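Local coordinates for protein halotolerant alpha-type carbonic anhydrase (dCA II) (Dunaliella salina, PDB 1Y7W) that catalyses the reversible hydration of carbon dioxide to bicarbonate at a zinc ion, as an alpha-type carbonic anhydrase that tolerates high salt, at residues M26-D31 and D271-R276; D96-M101 and G265-A270; H132-E137 and L258-T263; I143-E148 and G170-Y175. All coordinates share one frame; numbering follows the deposited sequence. Where two conformers were deposited one is given.

Contact 1: residues M26-D31 and D271-R276; sequences MQHGFD and DVVNNR
His28 and Arg276 bring the two loops together, their CA atoms 4.6 Å apart, and the backbones diverge toward Met26 and Asp271, whose CA atoms stand 6.9 Å apart. Segment 26-31 folds into a type I' beta turn from Gln27 to Phe30, closed by Phe30 N on Gln27 O; His28 O faces the CA-H of Arg276, 3.5 Å from Arg276 CA. The imidazole of His28 carries most of the contact. Its ND1 donates to Asn275 O at 2.8 Å, the acceptor in the ring plane and the donor in the carbonyl plane, which helps fix the ring's rotation. With CG anti to the carbonyl carbon of His28 (chi1 -60°), the ring reaches across to segment 271-276. In the alpha-carbonic anhydrase fold this joins the N-terminal region to the loop between helix 253-266 and strand 287-289, the loop whose Asn274 O receives ND1 of the zinc ligand His132. The amide of Asn275 is turned 54° from the His28 ring. Arg276 runs extended beside the turn; a water accepts from Arg276 NH2 at 2.9 Å and donates to Gly29 O, while Arg276 NH1 bonds Gln51. Asp271 OD2 lies 3.7 Å from Met26 N, and its hydrogen bond is to Tyr25 N.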
loop_
_atom_site.group_PDB
_atom_site.type_symbol
_atom_site.label_atom_id
_atom_site.label_comp_id
_atom_site.label_asym_id
_atom_site.label_seq_id
_atom_site.Cartn_x
_atom_site.Cartn_y
_atom_site.Cartn_z
ATOM N N MET A 26 3.525 0.745 -18.427
ATOM C CA MET A 26 3.020 1.365 -19.640
ATOM C C MET A 26 1.606 0.915 -19.989
ATOM O O MET A 26 0.811 1.711 -20.465
ATOM C CB MET A 26 3.969 1.131 -20.814
ATOM C CG MET A 26 3.542 1.897 -22.056
ATOM S SD MET A 26 4.596 1.630 -23.493
ATOM C CE MET A 26 3.506 0.374 -24.443
ATOM N N GLN A 27 1.268 -0.351 -19.737
ATOM C CA GLN A 27 -0.069 -0.815 -20.032
ATOM C C GLN A 27 -0.818 -1.134 -18.760
ATOM O O GLN A 27 -1.803 -1.873 -18.793
ATOM C CB GLN A 27 -0.033 -2.076 -20.904
ATOM C CG GLN A 27 0.553 -1.808 -22.292
ATOM C CD GLN A 27 0.517 -3.043 -23.127
ATOM O OE1 GLN A 27 -0.475 -3.795 -23.135
ATOM N NE2 GLN A 27 1.610 -3.301 -23.802
ATOM N N HIS A 28 -0.350 -0.565 -17.662
ATOM C CA HIS A 28 -0.964 -0.783 -16.349
ATOM C C HIS A 28 -1.170 -2.264 -16.051
ATOM O O HIS A 28 -2.149 -2.667 -15.434
ATOM C CB HIS A 28 -2.280 -0.005 -16.253
ATOM C CG HIS A 28 -2.068 1.466 -16.420
ATOM N ND1 HIS A 28 -1.547 2.268 -15.416
ATOM C CD2 HIS A 28 -2.131 2.239 -17.534
ATOM C CE1 HIS A 28 -1.301 3.479 -15.913
ATOM N NE2 HIS A 28 -1.640 3.481 -17.196
ATOM N N GLY A 29 -0.192 -3.062 -16.480
ATOM C CA GLY A 29 -0.270 -4.490 -16.233
ATOM C C GLY A 29 -1.108 -5.326 -17.179
ATOM O O GLY A 29 -1.226 -6.538 -16.998
ATOM N N PHE A 30 -1.703 -4.705 -18.190
ATOM C CA PHE A 30 -2.527 -5.452 -19.131
ATOM C C PHE A 30 -1.677 -6.559 -19.779
ATOM O O PHE A 30 -2.219 -7.598 -20.128
ATOM C CB PHE A 30 -3.076 -4.508 -20.254
ATOM C CG PHE A 30 -3.984 -5.180 -21.242
ATOM C CD1 PHE A 30 -5.178 -5.768 -20.856
ATOM C CD2 PHE A 30 -3.681 -5.127 -22.608
ATOM C CE1 PHE A 30 -6.067 -6.283 -21.818
ATOM C CE2 PHE A 30 -4.554 -5.645 -23.558
ATOM C CZ PHE A 30 -5.744 -6.220 -23.151
ATOM N N ASP A 31 -0.407 -6.265 -19.982
ATOM C CA ASP A 31 0.578 -7.177 -20.614
ATOM C C ASP A 31 1.228 -8.225 -19.707
ATOM O O ASP A 31 1.775 -9.237 -20.204
ATOM C CB ASP A 31 1.727 -6.377 -21.285
ATOM C CG ASP A 31 2.423 -5.393 -20.355
ATOM O OD1 ASP A 31 1.828 -4.881 -19.383
ATOM O OD2 ASP A 31 3.608 -5.111 -20.615
ATOM N N ASP A 271 8.036 4.905 -14.968
ATOM C CA ASP A 271 6.643 5.277 -15.202
ATOM C C ASP A 271 6.253 6.112 -13.999
ATOM O O ASP A 271 6.361 5.672 -12.834
ATOM C CB ASP A 271 5.733 4.041 -15.290
ATOM C CG ASP A 271 5.981 3.224 -16.554
ATOM O OD1 ASP A 271 5.809 3.788 -17.675
ATOM O OD2 ASP A 271 6.365 2.041 -16.417
ATOM N N VAL A 272 5.766 7.311 -14.272
ATOM C CA VAL A 272 5.392 8.205 -13.202
ATOM C C VAL A 272 4.021 7.829 -12.644
ATOM O O VAL A 272 3.712 8.184 -11.524
ATOM C CB VAL A 272 5.381 9.643 -13.724
ATOM C CG1 VAL A 272 4.954 10.583 -12.655
ATOM C CG2 VAL A 272 6.782 10.033 -14.182
ATOM N N VAL A 273 3.195 7.139 -13.425
ATOM C CA VAL A 273 1.859 6.746 -12.954
ATOM C C VAL A 273 1.977 5.189 -12.752
ATOM O O VAL A 273 1.895 4.398 -13.710
ATOM C CB VAL A 273 0.763 7.090 -13.999
ATOM C CG1 VAL A 273 -0.625 6.840 -13.390
ATOM C CG2 VAL A 273 0.858 8.603 -14.409
ATOM N N ASN A 274 2.157 4.761 -11.501
ATOM C CA ASN A 274 2.419 3.335 -11.257
ATOM C C ASN A 274 1.303 2.502 -10.663
ATOM O O ASN A 274 1.447 1.904 -9.563
ATOM C CB ASN A 274 3.686 3.238 -10.378
ATOM C CG ASN A 274 3.499 3.880 -9.007
ATOM O OD1 ASN A 274 2.761 4.861 -8.871
ATOM N ND2 ASN A 274 4.196 3.348 -7.973
ATOM N N ASN A 275 0.152 2.506 -11.332
ATOM C CA ASN A 275 -0.977 1.702 -10.898
ATOM C C ASN A 275 -1.269 0.529 -11.836
ATOM O O ASN A 275 -1.257 0.663 -13.086
ATOM C CB ASN A 275 -2.270 2.543 -10.800
ATOM C CG ASN A 275 -2.674 3.123 -12.166
ATOM O OD1 ASN A 275 -1.847 3.689 -12.837
ATOM N ND2 ASN A 275 -3.921 2.963 -12.553
ATOM N N ARG A 276 -1.570 -0.633 -11.222
ATOM C CA ARG A 276 -1.998 -1.779 -12.014
ATOM C C ARG A 276 -3.512 -1.543 -12.270
ATOM O O ARG A 276 -4.235 -1.042 -11.383
ATOM C CB ARG A 276 -1.902 -3.098 -11.233
ATOM C CG ARG A 276 -2.325 -4.265 -12.121
ATOM C CD ARG A 276 -2.364 -5.568 -11.244
ATOM N NE ARG A 276 -2.476 -6.780 -12.072
ATOM C CZ ARG A 276 -2.659 -8.000 -11.582
ATOM N NH1 ARG A 276 -2.761 -8.153 -10.261
ATOM N NH2 ARG A 276 -2.738 -9.064 -12.398
HETATM O O HOH W 1 -2.484 -7.642 -14.857
#

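Contact 2: residues D96-M101 and G265-A270; sequences DLEQGM and GAHAGA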
loop_
_atom_site.group_PDB
_atom_site.type_symbol
_atom_site.label_atom_id
_atom_site.label_comp_id
_atom_site.label_asym_id
_atom_site.label_seq_id
_atom_site.Cartn_x
_atom_site.Cartn_y
_atom_site.Cartn_z
ATOM N N ASP A 96 13.029 5.212 -0.037
ATOM C CA ASP A 96 13.803 4.970 -1.252
ATOM C C ASP A 96 13.426 6.131 -2.191
ATOM O O ASP A 96 12.217 6.418 -2.429
ATOM C CB ASP A 96 13.423 3.611 -1.887
ATOM C CG ASP A 96 13.995 2.386 -1.108
ATOM O OD1 ASP A 96 14.759 2.581 -0.123
ATOM O OD2 ASP A 96 13.662 1.232 -1.516
ATOM N N LEU A 97 14.441 6.822 -2.715
ATOM C CA LEU A 97 14.152 7.928 -3.596
ATOM C C LEU A 97 14.009 7.468 -5.054
ATOM O O LEU A 97 14.887 7.698 -5.898
ATOM C CB LEU A 97 15.246 9.004 -3.461
ATOM C CG LEU A 97 15.295 9.624 -2.060
ATOM C CD1 LEU A 97 16.306 10.825 -2.077
ATOM C CD2 LEU A 97 13.859 10.099 -1.615
ATOM N N GLU A 98 12.920 6.759 -5.327
ATOM C CA GLU A 98 12.637 6.305 -6.680
ATOM C C GLU A 98 11.151 6.041 -6.745
ATOM O O GLU A 98 10.403 6.276 -5.775
ATOM C CB GLU A 98 13.423 5.018 -7.018
ATOM C CG GLU A 98 13.093 3.820 -6.111
ATOM C CD GLU A 98 13.968 2.588 -6.430
ATOM O OE1 GLU A 98 14.861 2.665 -7.309
ATOM O OE2 GLU A 98 13.731 1.516 -5.815
ATOM N N GLN A 99 10.714 5.569 -7.890
ATOM C CA GLN A 99 9.282 5.262 -8.077
ATOM C C GLN A 99 8.659 4.514 -6.871
ATOM O O GLN A 99 9.265 3.546 -6.387
ATOM C CB GLN A 99 9.134 4.398 -9.330
ATOM C CG GLN A 99 7.668 4.117 -9.770
ATOM C CD GLN A 99 7.602 3.006 -10.825
ATOM O OE1 GLN A 99 7.485 3.259 -12.030
ATOM N NE2 GLN A 99 7.690 1.786 -10.382
ATOM N N GLY A 100 7.487 4.978 -6.387
ATOM C CA GLY A 100 6.792 4.323 -5.285
ATOM C C GLY A 100 7.182 4.781 -3.884
ATOM O O GLY A 100 6.433 4.600 -2.932
ATOM N N MET A 101 8.366 5.349 -3.773
ATOM C CA MET A 101 8.902 5.901 -2.522
ATOM C C MET A 101 8.705 5.037 -1.297
ATOM O O MET A 101 8.120 5.460 -0.303
ATOM C CB MET A 101 8.317 7.299 -2.291
ATOM C CG MET A 101 8.836 8.266 -3.372
ATOM S SD MET A 101 8.602 10.031 -2.986
ATOM C CE MET A 101 9.668 9.984 -1.622
ATOM N N GLY A 265 13.742 11.663 -11.411
ATOM C CA GLY A 265 15.101 11.992 -11.013
ATOM C C GLY A 265 15.882 10.696 -10.820
ATOM O O GLY A 265 17.093 10.684 -11.060
ATOM N N ALA A 266 15.219 9.607 -10.414
ATOM C CA ALA A 266 15.907 8.333 -10.212
ATOM C C ALA A 266 16.162 7.534 -11.481
ATOM O O ALA A 266 17.222 6.934 -11.622
ATOM C CB ALA A 266 15.153 7.440 -9.223
ATOM N N HIS A 267 15.172 7.497 -12.368
ATOM C CA HIS A 267 15.266 6.753 -13.622
ATOM C C HIS A 267 14.470 7.552 -14.661
ATOM O O HIS A 267 13.247 7.681 -14.568
ATOM C CB HIS A 267 14.622 5.336 -13.505
ATOM C CG HIS A 267 15.059 4.538 -12.310
ATOM N ND1 HIS A 267 16.161 3.699 -12.327
ATOM C CD2 HIS A 267 14.578 4.498 -11.042
ATOM C CE1 HIS A 267 16.345 3.187 -11.121
ATOM N NE2 HIS A 267 15.400 3.659 -10.324
ATOM N N ALA A 268 15.156 8.085 -15.662
ATOM C CA ALA A 268 14.489 8.863 -16.718
ATOM C C ALA A 268 13.439 8.048 -17.474
ATOM O O ALA A 268 12.509 8.608 -18.057
ATOM C CB ALA A 268 15.545 9.419 -17.713
ATOM N N GLY A 269 13.570 6.727 -17.446
ATOM C CA GLY A 269 12.582 5.897 -18.130
ATOM C C GLY A 269 11.522 5.298 -17.205
ATOM O O GLY A 269 10.801 4.379 -17.573
ATOM N N ALA A 270 11.383 5.831 -16.008
ATOM C CA ALA A 270 10.433 5.271 -15.063
ATOM C C ALA A 270 9.014 5.708 -15.392
ATOM O O ALA A 270 8.797 6.743 -16.046
ATOM C CB ALA A 270 10.833 5.694 -13.625
#
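Glu98 meets Ala266 and His267 as its side chain leaves the loop after strand 94-95. Its CB packs on Ala266 CB at 3.7 Å and lies 4.1 Å from His267 NE2; Leu97 O, one residue earlier, is 3.3 Å from the same Ala266 CB. From there CG, set between the backbone N and the carbonyl carbon (chi1 61°), leads an extended chain to the carboxylate. At the tip OE1 of Glu98 accepts a nearly straight hydrogen bond from NE2 of His267, 3.2 Å long with 170° at the hydrogen. The carboxylate is met on its anti side, 28° out of its plane, whereas Glu98 OE1 lies close to the plane of the imidazole. This His-carboxylate hydrogen bond ties the partly exposed Glu98 to the residue where helical backbone angles end. A leucine in place of His267 would probably leave Glu98 OE1 without this donor and the carboxylate free to swing. Behind the pair, Leu97 and Met101 pack on Ile190 of helix 181-195, while Met101 also touches Phe259 and Val262 of helix 253-266 and Phe131 of strand 120-133; the loop 96-101 is thus wedged between two helices and the central sheet.

Contact 3: residues H132-E137 and L258-T263; sequences HHFLSE and LFVDVT. With ZN (zinc ion), chain D.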
loop_
_atom_site.group_PDB
_atom_site.type_symbol
_atom_site.label_atom_id
_atom_site.label_comp_id
_atom_site.label_asym_id
_atom_site.label_seq_id
_atom_site.Cartn_x
_atom_site.Cartn_y
_atom_site.Cartn_z
ATOM N N HIS A 132 1.286 4.535 -4.704
ATOM C CA HIS A 132 0.934 4.377 -6.135
ATOM C C HIS A 132 0.473 5.820 -6.390
ATOM O O HIS A 132 -0.504 6.287 -5.789
ATOM C CB HIS A 132 -0.149 3.311 -6.304
ATOM C CG HIS A 132 0.369 1.935 -6.006
ATOM N ND1 HIS A 132 1.080 1.204 -6.928
ATOM C CD2 HIS A 132 0.421 1.229 -4.845
ATOM C CE1 HIS A 132 1.530 0.089 -6.364
ATOM N NE2 HIS A 132 1.147 0.085 -5.101
ATOM N N HIS A 133 1.255 6.512 -7.232
ATOM C CA HIS A 133 1.067 7.938 -7.467
ATOM C C HIS A 133 0.469 8.354 -8.805
ATOM O O HIS A 133 0.723 7.734 -9.839
ATOM C CB HIS A 133 2.402 8.713 -7.185
ATOM C CG HIS A 133 3.683 7.936 -7.474
ATOM N ND1 HIS A 133 4.184 7.723 -8.740
ATOM C CD2 HIS A 133 4.580 7.364 -6.627
ATOM C CE1 HIS A 133 5.330 7.065 -8.663
ATOM N NE2 HIS A 133 5.593 6.836 -7.386
ATOM N N PHE A 134 -0.321 9.428 -8.723
ATOM C CA PHE A 134 -1.067 10.041 -9.805
ATOM C C PHE A 134 -2.369 9.335 -10.160
ATOM O O PHE A 134 -3.365 9.997 -10.463
ATOM C CB PHE A 134 -0.174 10.285 -10.992
ATOM C CG PHE A 134 0.797 11.407 -10.719
ATOM C CD1 PHE A 134 0.349 12.740 -10.684
ATOM C CD2 PHE A 134 2.109 11.138 -10.339
ATOM C CE1 PHE A 134 1.224 13.759 -10.259
ATOM C CE2 PHE A 134 2.960 12.136 -9.925
ATOM C CZ PHE A 134 2.527 13.440 -9.883
ATOM N N LEU A 135 -2.393 8.000 -10.102
ATOM C CA LEU A 135 -3.662 7.317 -10.258
ATOM C C LEU A 135 -3.654 6.213 -9.186
ATOM O O LEU A 135 -2.672 5.492 -9.119
ATOM C CB LEU A 135 -3.810 6.653 -11.644
ATOM C CG LEU A 135 -4.196 7.603 -12.811
ATOM C CD1 LEU A 135 -4.352 6.758 -14.081
ATOM C CD2 LEU A 135 -5.512 8.359 -12.439
ATOM N N SER A 136 -4.707 6.082 -8.407
ATOM C CA SER A 136 -4.812 5.029 -7.417
ATOM C C SER A 136 -5.018 3.646 -8.098
ATOM O O SER A 136 -5.474 3.571 -9.269
ATOM C CB SER A 136 -5.989 5.296 -6.476
ATOM O OG SER A 136 -7.198 5.371 -7.215
ATOM N N GLU A 137 -4.650 2.570 -7.395
ATOM C CA GLU A 137 -4.878 1.206 -7.911
ATOM C C GLU A 137 -6.352 0.842 -7.667
ATOM O O GLU A 137 -7.103 0.509 -8.605
ATOM C CB GLU A 137 -3.924 0.234 -7.192
ATOM C CG GLU A 137 -2.485 0.578 -7.546
ATOM C CD GLU A 137 -1.554 -0.637 -7.467
ATOM O OE1 GLU A 137 -1.516 -1.293 -6.403
ATOM O OE2 GLU A 137 -0.873 -0.920 -8.455
ATOM N N LEU A 258 6.411 16.051 -5.625
ATOM C CA LEU A 258 7.511 15.291 -5.007
ATOM C C LEU A 258 7.673 13.931 -5.729
ATOM O O LEU A 258 8.795 13.497 -6.011
ATOM C CB LEU A 258 7.222 15.024 -3.523
ATOM C CG LEU A 258 8.130 13.971 -2.826
ATOM C CD1 LEU A 258 9.502 14.606 -2.575
ATOM C CD2 LEU A 258 7.548 13.547 -1.489
ATOM N N PHE A 259 6.549 13.260 -6.002
ATOM C CA PHE A 259 6.597 11.954 -6.658
ATOM C C PHE A 259 7.199 11.985 -8.049
ATOM O O PHE A 259 7.953 11.069 -8.432
ATOM C CB PHE A 259 5.196 11.306 -6.641
ATOM C CG PHE A 259 4.713 11.018 -5.245
ATOM C CD1 PHE A 259 3.738 11.793 -4.642
ATOM C CD2 PHE A 259 5.296 9.982 -4.516
ATOM C CE1 PHE A 259 3.338 11.550 -3.339
ATOM C CE2 PHE A 259 4.903 9.721 -3.208
ATOM C CZ PHE A 259 3.913 10.512 -2.618
ATOM N N VAL A 260 6.892 13.027 -8.816
ATOM C CA VAL A 260 7.491 13.148 -10.148
ATOM C C VAL A 260 8.990 13.430 -10.050
ATOM O O VAL A 260 9.826 12.805 -10.723
ATOM C CB VAL A 260 6.890 14.336 -10.945
ATOM C CG1 VAL A 260 7.392 14.279 -12.381
ATOM C CG2 VAL A 260 5.465 14.299 -10.897
ATOM N N ASP A 261 9.339 14.411 -9.223
ATOM C CA ASP A 261 10.740 14.761 -9.061
ATOM C C ASP A 261 11.616 13.543 -8.692
ATOM O O ASP A 261 12.660 13.293 -9.291
ATOM C CB ASP A 261 10.877 15.854 -8.006
ATOM C CG ASP A 261 10.362 17.237 -8.491
ATOM O OD1 ASP A 261 10.207 18.103 -7.615
ATOM O OD2 ASP A 261 10.103 17.458 -9.719
ATOM N N VAL A 262 11.173 12.792 -7.697
ATOM C CA VAL A 262 11.872 11.626 -7.220
ATOM C C VAL A 262 11.852 10.521 -8.251
ATOM O O VAL A 262 12.899 9.921 -8.576
ATOM C CB VAL A 262 11.183 11.159 -5.884
ATOM C CG1 VAL A 262 11.730 9.785 -5.409
ATOM C CG2 VAL A 262 11.429 12.274 -4.815
ATOM N N THR A 263 10.675 10.267 -8.828
ATOM C CA THR A 263 10.590 9.156 -9.774
ATOM C C THR A 263 11.425 9.355 -11.041
ATOM O O THR A 263 12.168 8.439 -11.458
ATOM C CB THR A 263 9.095 8.843 -10.184
ATOM O OG1 THR A 263 8.353 8.407 -9.023
ATOM C CG2 THR A 263 9.051 7.727 -11.264
HETATM ZN ZN ZN D . 1.238 -1.297 -3.566
HETATM O O HOH W 2 1.764 -2.755 -4.686
#
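The imidazole of His133 takes CB of Phe259 over one face, a CH-pi contact 4.1 Å from CB to the ring centroid, while its nitrogens are held by Val272 O at ND1 and Gly100 N at NE2. With CG anti to its carbonyl carbon (chi1 -64°), Phe259 sets its phenyl nearly parallel to the imidazole (24°) but displaced past it, with little stacking; His133 CD2 and Phe259 CD2 are the nearest atoms, 3.4 Å apart. This packs helix 253-266 on the end of strand 120-133, the strand of the alpha-carbonic anhydrase sheet that supplies zinc ligands. His132 points to the other side of the strand, and its NE2 binds the zinc ion at 2.1 Å, alongside His130, His150 and a water at 1.9 Å from the metal. Glu137 OE1, bonded to Thr232, lies 3.2 Å above the ring plane of His132, over its centre. The Phe134 side chain crosses that of Val260 at about a right angle, with CZ of Phe134 tightly packed on CG2 of Val260 at 3.2 Å. Thr263 brings OG1 to 3.3 Å from His133 CE1, and this OG1 donates to Phe259 O, which Thr263 N reaches from the opposite face of the carbonyl plane.

Contact 4: residues I143-E148 and G170-Y175; sequences IHYPLE and GIMYKY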
loop_
_atom_site.group_PDB
_atom_site.type_symbol
_atom_site.label_atom_id
_atom_site.label_comp_id
_atom_site.label_asym_id
_atom_site.label_seq_id
_atom_site.Cartn_x
_atom_site.Cartn_y
_atom_site.Cartn_z
ATOM N N ILE A 143 -14.384 5.743 -9.037
ATOM C CA ILE A 143 -13.533 6.920 -9.018
ATOM C C ILE A 143 -12.117 6.642 -8.541
ATOM O O ILE A 143 -11.974 5.955 -7.542
ATOM C CB ILE A 143 -14.163 7.937 -8.056
ATOM C CG1 ILE A 143 -15.565 8.266 -8.549
ATOM C CG2 ILE A 143 -13.277 9.190 -7.854
ATOM C CD1 ILE A 143 -15.558 8.775 -9.927
ATOM N N HIS A 144 -11.126 7.172 -9.254
ATOM C CA HIS A 144 -9.699 7.101 -8.888
ATOM C C HIS A 144 -9.351 8.276 -7.962
ATOM O O HIS A 144 -10.091 9.300 -7.908
ATOM C CB HIS A 144 -8.759 7.193 -10.113
ATOM C CG HIS A 144 -8.641 5.911 -10.911
ATOM N ND1 HIS A 144 -7.705 4.934 -10.621
ATOM C CD2 HIS A 144 -9.331 5.461 -11.997
ATOM C CE1 HIS A 144 -7.814 3.943 -11.499
ATOM N NE2 HIS A 144 -8.787 4.238 -12.347
ATOM N N TYR A 145 -8.251 8.099 -7.192
ATOM C CA TYR A 145 -7.722 9.140 -6.300
ATOM C C TYR A 145 -6.324 9.375 -6.820
ATOM O O TYR A 145 -5.724 8.492 -7.447
ATOM C CB TYR A 145 -7.706 8.679 -4.815
ATOM C CG TYR A 145 -9.084 8.535 -4.248
ATOM C CD1 TYR A 145 -9.664 9.562 -3.510
ATOM C CD2 TYR A 145 -9.875 7.426 -4.565
ATOM C CE1 TYR A 145 -11.010 9.472 -3.108
ATOM C CE2 TYR A 145 -11.177 7.335 -4.178
ATOM C CZ TYR A 145 -11.748 8.349 -3.452
ATOM O OH TYR A 145 -13.067 8.216 -3.042
ATOM N N PRO A 146 -5.762 10.558 -6.586
ATOM C CA PRO A 146 -4.417 10.823 -7.087
ATOM C C PRO A 146 -3.278 10.110 -6.336
ATOM O O PRO A 146 -2.114 10.107 -6.784
ATOM C CB PRO A 146 -4.300 12.351 -6.972
ATOM C CG PRO A 146 -5.195 12.673 -5.846
ATOM C CD PRO A 146 -6.387 11.786 -6.063
ATOM N N LEU A 147 -3.619 9.512 -5.210
ATOM C CA LEU A 147 -2.553 8.832 -4.431
ATOM C C LEU A 147 -3.123 7.718 -3.595
ATOM O O LEU A 147 -4.192 7.874 -3.011
ATOM C CB LEU A 147 -1.833 9.862 -3.508
ATOM C CG LEU A 147 -0.564 9.398 -2.755
ATOM C CD1 LEU A 147 0.590 8.973 -3.759
ATOM C CD2 LEU A 147 -0.049 10.611 -1.835
ATOM N N GLU A 148 -2.444 6.573 -3.566
ATOM C CA GLU A 148 -2.907 5.456 -2.720
ATOM C C GLU A 148 -1.662 4.921 -2.011
ATOM O O GLU A 148 -0.648 4.593 -2.650
ATOM C CB GLU A 148 -3.566 4.340 -3.556
ATOM C CG GLU A 148 -4.033 3.140 -2.718
ATOM C CD GLU A 148 -4.787 2.100 -3.550
ATOM O OE1 GLU A 148 -5.354 2.466 -4.613
ATOM O OE2 GLU A 148 -4.876 0.911 -3.121
ATOM N N GLY A 170 -4.874 -0.078 2.654
ATOM C CA GLY A 170 -4.791 0.848 1.528
ATOM C C GLY A 170 -5.434 2.139 1.978
ATOM O O GLY A 170 -6.539 2.075 2.495
ATOM N N ILE A 171 -4.759 3.270 1.782
ATOM C CA ILE A 171 -5.259 4.577 2.196
ATOM C C ILE A 171 -5.228 5.526 0.997
ATOM O O ILE A 171 -4.201 5.661 0.363
ATOM C CB ILE A 171 -4.375 5.136 3.329
ATOM C CG1 ILE A 171 -4.592 4.246 4.585
ATOM C CG2 ILE A 171 -4.769 6.617 3.699
ATOM C CD1 ILE A 171 -3.465 4.373 5.661
ATOM N N MET A 172 -6.371 6.184 0.716
ATOM C CA MET A 172 -6.476 7.114 -0.425
ATOM C C MET A 172 -6.243 8.574 -0.020
ATOM O O MET A 172 -6.471 8.956 1.128
ATOM C CB MET A 172 -7.907 7.050 -0.998
ATOM C CG MET A 172 -8.330 5.662 -1.410
ATOM S SD MET A 172 -7.271 5.122 -2.779
ATOM C CE MET A 172 -8.202 3.677 -3.366
ATOM N N TYR A 173 -5.844 9.386 -0.992
ATOM C CA TYR A 173 -5.701 10.814 -0.788
ATOM C C TYR A 173 -6.463 11.471 -1.930
ATOM O O TYR A 173 -6.250 11.089 -3.077
ATOM C CB TYR A 173 -4.272 11.286 -0.917
ATOM C CG TYR A 173 -3.360 10.735 0.133
ATOM C CD1 TYR A 173 -2.954 9.384 0.090
ATOM C CD2 TYR A 173 -2.908 11.554 1.196
ATOM C CE1 TYR A 173 -2.104 8.861 1.121
ATOM C CE2 TYR A 173 -2.071 11.048 2.211
ATOM C CZ TYR A 173 -1.679 9.702 2.163
ATOM O OH TYR A 173 -0.885 9.209 3.184
ATOM N N LYS A 174 -7.374 12.381 -1.606
ATOM C CA LYS A 174 -8.084 13.129 -2.649
ATOM C C LYS A 174 -7.425 14.523 -2.819
ATOM O O LYS A 174 -6.826 15.088 -1.873
ATOM C CB LYS A 174 -9.559 13.328 -2.273
ATOM C CG LYS A 174 -9.787 14.156 -1.025
ATOM C CD LYS A 174 -11.282 14.486 -0.831
ATOM C CE LYS A 174 -11.503 15.283 0.482
ATOM N NZ LYS A 174 -12.971 15.538 0.803
ATOM N N TYR A 175 -7.515 15.082 -4.025
ATOM C CA TYR A 175 -6.941 16.401 -4.240
ATOM C C TYR A 175 -7.784 17.370 -3.403
ATOM O O TYR A 175 -9.009 17.277 -3.336
ATOM C CB TYR A 175 -7.020 16.833 -5.730
ATOM C CG TYR A 175 -5.875 16.331 -6.578
ATOM C CD1 TYR A 175 -4.560 16.546 -6.192
ATOM C CD2 TYR A 175 -6.108 15.626 -7.768
ATOM C CE1 TYR A 175 -3.498 16.067 -6.968
ATOM C CE2 TYR A 175 -5.026 15.139 -8.555
ATOM C CZ TYR A 175 -3.738 15.369 -8.127
ATOM O OH TYR A 175 -2.677 14.856 -8.827
#
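Three CH-pi contacts join Tyr145, Pro146 and Leu147 to the facing strand. CB of Met172 lies over the Tyr145 ring, near its rim, and its SD sits obliquely beside the same ring, 4.7 Å from the centroid, as a Met-aromatic contact. CG of Pro146 stands almost exactly over the centre of the Tyr175 ring, 3.5 Å from the centroid and 8° off the normal. CD2 of Leu147 covers a face of Tyr173, the two side chains running side by side. Without its ring, an alanine in place of Tyr175 would probably leave Pro146 lacking its aromatic cover and Arg253 its cation-pi partner. Backbone bonding belongs to the antiparallel hairpin of strands 147-155 and 166-175, adjacent in the central sheet: Tyr173 N donates to Leu147 O at 3.0 Å, and CA-H of Glu148 faces Ile171 O in the non-hydrogen-bonded pair Glu148-Met172. Among polar groups, the buried side chain of Glu148, extended with CG anti to the backbone N (chi1 179°), runs beside Met172, whose CE is 3.3 Å from Glu148 OE1. Glu148 OE2 accepts from NE2 of the zinc ligand His150 and from ND1 of His138, so it is a second-shell partner of the metal site.

Contact 3 touches each of the others and holds the zinc ligand His132, braced on its ring by the loop of contact 1 and on its backbone by contact 4, where Glu148 O lies 2.8 Å from His132 N. Asn274 OD1 of contact 1 also takes His133 N at 2.8 Å. Contacts 2 and 3 share helix 253-266, their centres about 9 Å apart. Contacts 1 and 2 meet where Asn274 ND2 packs 3.9 Å from Gly100 CA. Contact 4, about 11 Å from contact 3 between centres, adds a link from Tyr145 N to Ser136 OG at 2.9 Å. Contacts 2 and 4 do not touch. Side chains of Glu148 and Arg276 come to about 7 and 8 Å from the zinc ion.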